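Local coordinates for protein PES4 (Saccharomyces cerevisiae, PDB 6EXX), which probably binds RNA, including poly(A), poly(U) and mRNA 3'-untranslated regions, with several RNA recognition motifs, of which this chain is the fourth, at residues S3-C14 and V69-E79. Sequence-based numbering, arbitrary orientation. Where two conformers were deposited one is given.
Sequences STLFLENLSAVC and VGGSIVTTSWE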
loop_
_atom_site.group_PDB
_atom_site.type_symbol
_atom_site.label_atom_id
_atom_site.label_comp_id
_atom_site.label_asym_id
_atom_site.label_seq_id
_atom_site.Cartn_x
_atom_site.Cartn_y
_atom_site.Cartn_z
ATOM N N SER A 3 10.526 -3.265 -7.123
ATOM C CA SER A 3 9.184 -3.793 -7.227
ATOM C C SER A 3 8.251 -2.762 -6.637
ATOM O O SER A 3 8.423 -2.352 -5.492
ATOM C CB SER A 3 9.082 -5.103 -6.454
ATOM O OG SER A 3 7.832 -5.724 -6.666
ATOM N N THR A 4 7.274 -2.332 -7.425
ATOM C CA THR A 4 6.326 -1.327 -6.975
ATOM C C THR A 4 4.941 -1.918 -6.868
ATOM O O THR A 4 4.443 -2.542 -7.798
ATOM C CB THR A 4 6.319 -0.127 -7.916
ATOM O OG1 THR A 4 7.645 0.386 -8.004
ATOM C CG2 THR A 4 5.411 0.966 -7.396
ATOM N N LEU A 5 4.329 -1.700 -5.711
ATOM C CA LEU A 5 2.976 -2.133 -5.432
ATOM C C LEU A 5 2.079 -0.915 -5.514
ATOM O O LEU A 5 2.187 -0.005 -4.699
ATOM C CB LEU A 5 2.921 -2.702 -4.021
ATOM C CG LEU A 5 1.564 -3.176 -3.518
ATOM C CD1 LEU A 5 0.995 -4.224 -4.448
ATOM C CD2 LEU A 5 1.682 -3.714 -2.103
ATOM N N PHE A 6 1.186 -0.891 -6.495
ATOM C CA PHE A 6 0.196 0.169 -6.613
ATOM C C PHE A 6 -1.032 -0.188 -5.790
ATOM O O PHE A 6 -1.453 -1.347 -5.728
ATOM C CB PHE A 6 -0.158 0.427 -8.078
ATOM C CG PHE A 6 0.923 1.155 -8.815
ATOM C CD1 PHE A 6 1.994 0.471 -9.357
ATOM C CD2 PHE A 6 0.890 2.531 -8.928
ATOM C CE1 PHE A 6 3.001 1.149 -10.030
ATOM C CE2 PHE A 6 1.893 3.213 -9.596
ATOM C CZ PHE A 6 2.948 2.515 -10.139
ATOM N N LEU A 7 -1.561 0.832 -5.127
ATOM C CA LEU A 7 -2.636 0.690 -4.166
ATOM C C LEU A 7 -3.760 1.652 -4.504
ATOM O O LEU A 7 -3.508 2.802 -4.866
ATOM C CB LEU A 7 -2.128 1.030 -2.763
ATOM C CG LEU A 7 -1.013 0.148 -2.219
ATOM C CD1 LEU A 7 -0.532 0.668 -0.884
ATOM C CD2 LEU A 7 -1.458 -1.303 -2.112
ATOM N N GLU A 8 -5.001 1.199 -4.357
ATOM C CA GLU A 8 -6.143 2.082 -4.478
ATOM C C GLU A 8 -7.278 1.572 -3.595
ATOM O O GLU A 8 -7.171 0.534 -2.947
ATOM C CB GLU A 8 -6.569 2.211 -5.942
ATOM C CG GLU A 8 -7.153 0.951 -6.512
ATOM C CD GLU A 8 -7.645 1.115 -7.930
ATOM O OE1 GLU A 8 -6.990 1.822 -8.722
ATOM O OE2 GLU A 8 -8.697 0.536 -8.249
ATOM N N ASN A 9 -8.366 2.328 -3.576
ATOM C CA ASN A 9 -9.481 2.032 -2.692
ATOM C C ASN A 9 -9.018 2.045 -1.235
ATOM O O ASN A 9 -9.511 1.263 -0.413
ATOM C CB ASN A 9 -10.154 0.704 -3.057
ATOM C CG ASN A 9 -11.644 0.701 -2.757
ATOM O OD1 ASN A 9 -12.336 1.695 -3.011
ATOM N ND2 ASN A 9 -12.148 -0.399 -2.217
ATOM N N LEU A 10 -8.096 2.954 -0.911
ATOM C CA LEU A 10 -7.604 3.106 0.449
ATOM C C LEU A 10 -8.512 4.037 1.246
ATOM O O LEU A 10 -8.696 5.208 0.909
ATOM C CB LEU A 10 -6.194 3.680 0.465
ATOM C CG LEU A 10 -5.146 2.925 -0.347
ATOM C CD1 LEU A 10 -3.803 3.587 -0.185
ATOM C CD2 LEU A 10 -5.109 1.446 0.032
ATOM N N SER A 11 -9.080 3.519 2.320
ATOM C CA SER A 11 -9.817 4.341 3.255
ATOM C C SER A 11 -8.889 5.365 3.897
ATOM O O SER A 11 -7.665 5.259 3.881
ATOM C CB SER A 11 -10.423 3.454 4.325
ATOM O OG SER A 11 -9.391 2.852 5.069
ATOM N N ALA A 12 -9.497 6.375 4.507
ATOM C CA ALA A 12 -8.740 7.377 5.246
ATOM C C ALA A 12 -7.817 6.778 6.301
ATOM O O ALA A 12 -6.711 7.278 6.509
ATOM C CB ALA A 12 -9.686 8.378 5.889
ATOM N N VAL A 13 -8.247 5.714 6.980
ATOM C CA VAL A 13 -7.403 5.143 8.026
ATOM C C VAL A 13 -6.291 4.247 7.470
ATOM O O VAL A 13 -5.323 3.974 8.174
ATOM C CB VAL A 13 -8.200 4.420 9.129
ATOM C CG1 VAL A 13 -9.145 5.389 9.831
ATOM C CG2 VAL A 13 -8.946 3.251 8.583
ATOM N N CYS A 14 -6.396 3.845 6.204
ATOM C CA CYS A 14 -5.328 3.083 5.565
ATOM C C CYS A 14 -4.330 4.071 4.964
ATOM O O CYS A 14 -4.183 4.205 3.735
ATOM C CB CYS A 14 -5.881 2.154 4.494
ATOM S SG CYS A 14 -4.679 0.927 3.936
ATOM N N VAL A 69 -10.043 -2.479 5.235
ATOM C CA VAL A 69 -9.530 -1.487 6.169
ATOM C C VAL A 69 -10.431 -0.260 6.067
ATOM O O VAL A 69 -10.581 0.304 4.995
ATOM C CB VAL A 69 -8.066 -1.083 5.850
ATOM C CG1 VAL A 69 -7.562 -0.093 6.886
ATOM C CG2 VAL A 69 -7.146 -2.313 5.770
ATOM N N GLY A 70 -11.022 0.166 7.179
ATOM C CA GLY A 70 -11.789 1.407 7.199
ATOM C C GLY A 70 -12.964 1.445 6.236
ATOM O O GLY A 70 -13.323 2.508 5.712
ATOM N N GLY A 71 -13.569 0.286 5.987
ATOM C CA GLY A 71 -14.763 0.208 5.172
ATOM C C GLY A 71 -14.540 -0.098 3.707
ATOM O O GLY A 71 -15.517 -0.323 2.997
ATOM N N SER A 72 -13.279 -0.140 3.274
ATOM C CA SER A 72 -12.959 -0.358 1.877
ATOM C C SER A 72 -11.941 -1.484 1.736
ATOM O O SER A 72 -11.003 -1.593 2.533
ATOM C CB SER A 72 -12.387 0.923 1.276
ATOM O OG SER A 72 -13.348 1.961 1.256
ATOM N N ILE A 73 -12.149 -2.322 0.729
ATOM C CA ILE A 73 -11.236 -3.421 0.430
ATOM C C ILE A 73 -10.043 -2.892 -0.370
ATOM O O ILE A 73 -10.210 -2.361 -1.473
ATOM C CB ILE A 73 -11.975 -4.537 -0.342
ATOM C CG1 ILE A 73 -13.076 -5.139 0.537
ATOM C CG2 ILE A 73 -11.003 -5.614 -0.789
ATOM C CD1 ILE A 73 -14.013 -6.077 -0.196
ATOM N N VAL A 74 -8.846 -3.017 0.194
ATOM C CA VAL A 74 -7.643 -2.546 -0.462
ATOM C C VAL A 74 -7.428 -3.300 -1.754
ATOM O O VAL A 74 -7.442 -4.533 -1.788
ATOM C CB VAL A 74 -6.422 -2.713 0.443
ATOM C CG1 VAL A 74 -5.139 -2.323 -0.287
ATOM C CG2 VAL A 74 -6.607 -1.904 1.710
ATOM N N THR A 75 -7.208 -2.535 -2.812
ATOM C CA THR A 75 -7.077 -3.079 -4.134
ATOM C C THR A 75 -5.671 -2.781 -4.643
ATOM O O THR A 75 -5.151 -1.676 -4.492
ATOM C CB THR A 75 -8.217 -2.509 -4.968
ATOM O OG1 THR A 75 -9.465 -2.878 -4.346
ATOM C CG2 THR A 75 -8.169 -3.024 -6.376
ATOM N N THR A 76 -5.042 -3.805 -5.190
ATOM C CA THR A 76 -3.639 -3.735 -5.529
ATOM C C THR A 76 -3.390 -4.016 -6.992
ATOM O O THR A 76 -4.198 -4.662 -7.677
ATOM C CB THR A 76 -2.865 -4.812 -4.780
ATOM O OG1 THR A 76 -3.330 -6.101 -5.217
ATOM C CG2 THR A 76 -3.047 -4.659 -3.268
ATOM N N SER A 77 -2.238 -3.550 -7.461
ATOM C CA SER A 77 -1.677 -4.039 -8.712
ATOM C C SER A 77 -0.156 -4.059 -8.647
ATOM O O SER A 77 0.470 -3.119 -8.157
ATOM C CB SER A 77 -2.099 -3.187 -9.919
ATOM O OG SER A 77 -1.644 -3.788 -11.129
ATOM N N TRP A 78 0.442 -5.115 -9.194
ATOM C CA TRP A 78 1.863 -5.112 -9.559
ATOM C C TRP A 78 2.081 -4.359 -10.859
ATOM O O TRP A 78 1.150 -4.159 -11.639
ATOM C CB TRP A 78 2.371 -6.533 -9.756
ATOM C CG TRP A 78 2.350 -7.361 -8.524
ATOM C CD1 TRP A 78 1.528 -8.416 -8.254
ATOM C CD2 TRP A 78 3.185 -7.193 -7.372
ATOM N NE1 TRP A 78 1.810 -8.927 -7.008
ATOM C CE2 TRP A 78 2.827 -8.197 -6.448
ATOM C CE3 TRP A 78 4.208 -6.300 -7.041
ATOM C CZ2 TRP A 78 3.445 -8.327 -5.211
ATOM C CZ3 TRP A 78 4.832 -6.441 -5.822
ATOM C CH2 TRP A 78 4.443 -7.442 -4.914
ATOM N N GLU A 79 3.333 -3.996 -11.116
ATOM C CA GLU A 79 3.678 -3.206 -12.284
ATOM C C GLU A 79 4.190 -4.072 -13.434
ATOM O O GLU A 79 5.140 -4.842 -13.280
ATOM C CB GLU A 79 4.717 -2.153 -11.903
ATOM C CG GLU A 79 4.988 -1.138 -12.984
ATOM C CD GLU A 79 5.599 0.132 -12.436
ATOM O OE1 GLU A 79 6.496 0.040 -11.571
ATOM O OE2 GLU A 79 5.174 1.223 -12.867
HETATM O O HOH W 1 5.783 -4.506 -9.688
HETATM O O HOH W 2 8.435 -1.204 -10.431
HETATM O O HOH W 3 7.863 2.413 -9.761
HETATM O O HOH W 4 -8.966 0.657 2.412
HETATM O O HOH W 5 -14.494 -1.928 -0.893
HETATM O O HOH W 6 -14.492 1.985 -1.210
#
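Phe6 and Ser77 form a hydrogen-bonded antiparallel pair where strand 3-8 runs beside strand 75-78, their directions 152° apart. These are the first and last strands of an RNA recognition motif, neighbours within its antiparallel sheet. Phe6 N donates to Ser77 O at 2.9 Å and Ser77 N returns a bond to Phe6 O; Glu8 and Thr75 repeat the exchange two residues on.

Leu5, Leu7, Thr76 and Trp78 project from the face packed by helix 54-64. There Leu7 CD2 meets Thr76 CG2 at 3.9 Å, while Thr76 OG1 is held by Asn65. The Trp78 ring meets the rings of Phe54 and Phe61, and Ser3 OG comes within 3.2 Å of its CZ3.

On the other face stand Phe6, Glu8, Thr75 and Ser77. The sequence LFLENL matches the RNP2 motif, in which the aromatic corresponding to Phe6 commonly stacks on a base. The Glu79 carboxylate reaches the edge of this ring, OE2 lying 3.6 Å from Phe6 CE1.

A G1 bulge at Asn9 and Leu10, both facing Tyr45, turns the Asn9 amide toward strand 72-73. Its ND2 donates almost straight (167°) to Ile73 O at 2.9 Å, and waters link the same amide to Ile73 N and Ser72 OG. A leucine here would probably leave Ile73 O without this donor and break both water bridges. Leu10 starts out away from segment 69-79, but its CD2 comes back to pack on Val74 CG1 at 3.8 Å.

Beyond it, Ser11 meets the type I' turn from Val69 to Ser72. With OG between the backbone N and the carbonyl carbon (chi1 65°), Ser11 donates from above the carbonyl plane to Val69 O at 2.8 Å, while Ser72 N reaches that oxygen from the opposite face.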